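Long-range contact in TRAP-T family transporter, DctP (Periplasmic binding) subunit (Sulfitobacter sp. NAS-14.1, PDB 4PF8), which binds beta-D-galacturonate as the periplasmic solute-binding subunit of a TRAP transporter and probably delivers it for uptake: residues L89-Q94 and R167-D172. Numbering follows the deposited sequence.
Sequences LGPMGQ and RVMNND. With GTR (beta-D-galactopyranuronic acid), chain D.
N171 and G90 are joined by the direct hydrogen bond of this contact. N171 ND2 donates to G90 O at 2.9 Å, with a nearly straight N-H...O angle of 162°. The donor lies in the carbonyl plane, and the acceptor lies close to the plane of the N171 amide. N171 CG stands anti to the backbone N (chi1 -173°), which carries the amide across to G90. Nearer the sugar, the SE atom of selenomethionine M169 packs against the P91 ring, 3.8 Å from CD. The M169 side chain bends at its last torsion, and its CE lies 4.3 Å from G90 CA. The same M169 SE is 3.3 Å from O4 of the galacturonate, so M169 touches both ligand and P91. A water bridges the two backbones, donating to P91 O and to N170 O at 2.8 Å.

R167 makes the end-on, two-pronged grip on the sugar carboxylate characteristic of TRAP solute-binding proteins. R167 NH1 reaches galacturonate O6A at 2.8 Å and R167 NH2 reaches its O6B at 2.9 Å, both almost straight. M169 N lies over one face of the guanidinium. M188 O accepts a bond from R167 NE and helps to fix the group's rotation.

The N171 amide is held from further sides: ND2 also bonds N100 OD1, while OD1 caps L173 N at the start of helix 172-179. R146 of strand 146-150 touches R167 and M169. Helix 70-79 meets P91 through Q70 and N170 through P71. The contact thus joins short helix 89-92, following strand 84-88, to the turn between strand 165-168 and helix 172-179.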
loop_
_atom_site.group_PDB
_atom_site.type_symbol
_atom_site.label_atom_id
_atom_site.label_comp_id
_atom_site.label_asym_id
_atom_site.label_seq_id
_atom_site.Cartn_x
_atom_site.Cartn_y
_atom_site.Cartn_z
ATOM N N LEU A 89 4.186 1.108 -0.096
ATOM C CA LEU A 89 5.163 1.933 -0.776
ATOM C C LEU A 89 4.583 3.291 -1.221
ATOM O O LEU A 89 5.330 4.192 -1.605
ATOM C CB LEU A 89 5.759 1.167 -1.937
ATOM C CG LEU A 89 6.940 0.292 -1.555
ATOM C CD1 LEU A 89 6.587 -0.743 -0.532
ATOM C CD2 LEU A 89 7.542 -0.380 -2.803
ATOM N N GLY A 90 3.269 3.465 -1.134
ATOM C CA GLY A 90 2.650 4.708 -1.555
ATOM C C GLY A 90 3.219 5.914 -0.814
ATOM O O GLY A 90 3.766 6.835 -1.404
ATOM N N PRO A 91 3.101 5.923 0.519
ATOM C CA PRO A 91 3.620 7.052 1.302
ATOM C C PRO A 91 5.145 7.058 1.431
ATOM O O PRO A 91 5.735 8.035 1.898
ATOM C CB PRO A 91 2.972 6.856 2.681
ATOM C CG PRO A 91 1.828 5.886 2.462
ATOM C CD PRO A 91 2.261 5.015 1.319
HETATM N N MSE A 92 5.770 5.967 1.036
HETATM C CA MSE A 92 7.221 5.832 1.101
HETATM C C MSE A 92 7.920 6.710 0.058
HETATM O O MSE A 92 9.112 6.964 0.163
HETATM C CB MSE A 92 7.593 4.372 0.893
HETATM C CG MSE A 92 9.051 4.075 0.989
HETATM SE SE MSE A 92 9.585 4.074 2.815
HETATM C CE MSE A 92 8.828 2.398 3.441
ATOM N N GLY A 93 7.191 7.187 -0.941
ATOM C CA GLY A 93 7.783 8.056 -1.949
ATOM C C GLY A 93 8.476 9.319 -1.427
ATOM O O GLY A 93 9.396 9.838 -2.055
ATOM N N GLN A 94 8.060 9.838 -0.278
ATOM C CA GLN A 94 8.728 11.023 0.267
ATOM C C GLN A 94 10.121 10.723 0.853
ATOM O O GLN A 94 11.083 11.445 0.594
ATOM C CB GLN A 94 7.838 11.710 1.308
ATOM C CG GLN A 94 8.357 13.065 1.754
ATOM C CD GLN A 94 7.275 13.940 2.367
ATOM O OE1 GLN A 94 6.080 13.700 2.175
ATOM N NE2 GLN A 94 7.692 14.970 3.101
ATOM N N ARG A 167 -10.338 11.724 -1.123
ATOM C CA ARG A 167 -9.172 11.600 -0.251
ATOM C C ARG A 167 -8.127 10.758 -0.969
ATOM O O ARG A 167 -8.459 9.778 -1.630
ATOM C CB ARG A 167 -9.536 10.924 1.062
ATOM C CG ARG A 167 -8.353 10.601 1.937
ATOM C CD ARG A 167 -7.824 9.191 1.667
ATOM N NE ARG A 167 -6.682 8.884 2.524
ATOM C CZ ARG A 167 -6.051 7.712 2.537
ATOM N NH1 ARG A 167 -6.432 6.713 1.751
ATOM N NH2 ARG A 167 -5.028 7.536 3.341
ATOM N N VAL A 168 -6.866 11.152 -0.816
ATOM C CA VAL A 168 -5.747 10.367 -1.290
ATOM C C VAL A 168 -4.735 10.171 -0.151
ATOM O O VAL A 168 -4.797 10.864 0.869
ATOM C CB VAL A 168 -5.057 11.034 -2.479
ATOM C CG1 VAL A 168 -6.012 11.068 -3.664
ATOM C CG2 VAL A 168 -4.559 12.431 -2.147
HETATM N N MSE A 169 -3.837 9.216 -0.343
HETATM C CA MSE A 169 -2.685 9.031 0.543
HETATM C C MSE A 169 -1.700 10.178 0.388
HETATM O O MSE A 169 -1.793 10.993 -0.528
HETATM C CB MSE A 169 -1.930 7.747 0.176
HETATM C CG MSE A 169 -2.612 6.508 0.510
HETATM SE SE MSE A 169 -1.379 5.021 0.233
HETATM C CE MSE A 169 -1.645 4.643 -1.648
ATOM N N ASN A 170 -0.718 10.203 1.284
ATOM C CA ASN A 170 0.310 11.244 1.271
ATOM C C ASN A 170 1.421 10.988 0.252
ATOM O O ASN A 170 2.546 10.611 0.591
ATOM C CB ASN A 170 0.888 11.385 2.684
ATOM C CG ASN A 170 -0.167 11.770 3.696
ATOM O OD1 ASN A 170 -0.635 10.941 4.478
ATOM N ND2 ASN A 170 -0.572 13.029 3.670
ATOM N N ASN A 171 1.092 11.192 -1.020
ATOM C CA ASN A 171 2.075 11.222 -2.095
ATOM C C ASN A 171 1.520 12.187 -3.135
ATOM O O ASN A 171 0.383 12.040 -3.565
ATOM C CB ASN A 171 2.273 9.812 -2.684
ATOM C CG ASN A 171 3.403 9.737 -3.680
ATOM O OD1 ASN A 171 3.638 10.668 -4.447
ATOM N ND2 ASN A 171 4.131 8.620 -3.668
ATOM N N ASP A 172 2.321 13.177 -3.539
ATOM C CA ASP A 172 1.896 14.175 -4.527
ATOM C C ASP A 172 1.428 13.578 -5.851
ATOM O O ASP A 172 0.628 14.193 -6.558
ATOM C CB ASP A 172 3.041 15.150 -4.814
ATOM C CG ASP A 172 3.486 15.892 -3.578
ATOM O OD1 ASP A 172 2.608 16.196 -2.743
ATOM O OD2 ASP A 172 4.703 16.164 -3.435
HETATM C C1 GTR D . -4.106 0.420 2.246
HETATM C C2 GTR D . -2.699 0.121 2.647
HETATM C C3 GTR D . -2.397 0.939 3.889
HETATM C C4 GTR D . -2.552 2.429 3.620
HETATM C C5 GTR D . -3.982 2.621 3.125
HETATM C C6 GTR D . -4.218 4.075 2.731
HETATM O O1 GTR D . -4.442 -0.289 1.013
HETATM O O2 GTR D . -2.622 -1.296 2.962
HETATM O O3 GTR D . -1.005 0.711 4.202
HETATM O O4 GTR D . -1.617 2.793 2.590
HETATM O O5 GTR D . -4.264 1.781 1.987
HETATM O O6A GTR D . -5.025 4.254 1.780
HETATM O O6B GTR D . -3.727 4.982 3.441
HETATM O O HOH W 1 4.283 10.430 2.733
HETATM O O HOH W 2 5.071 9.835 -0.636
#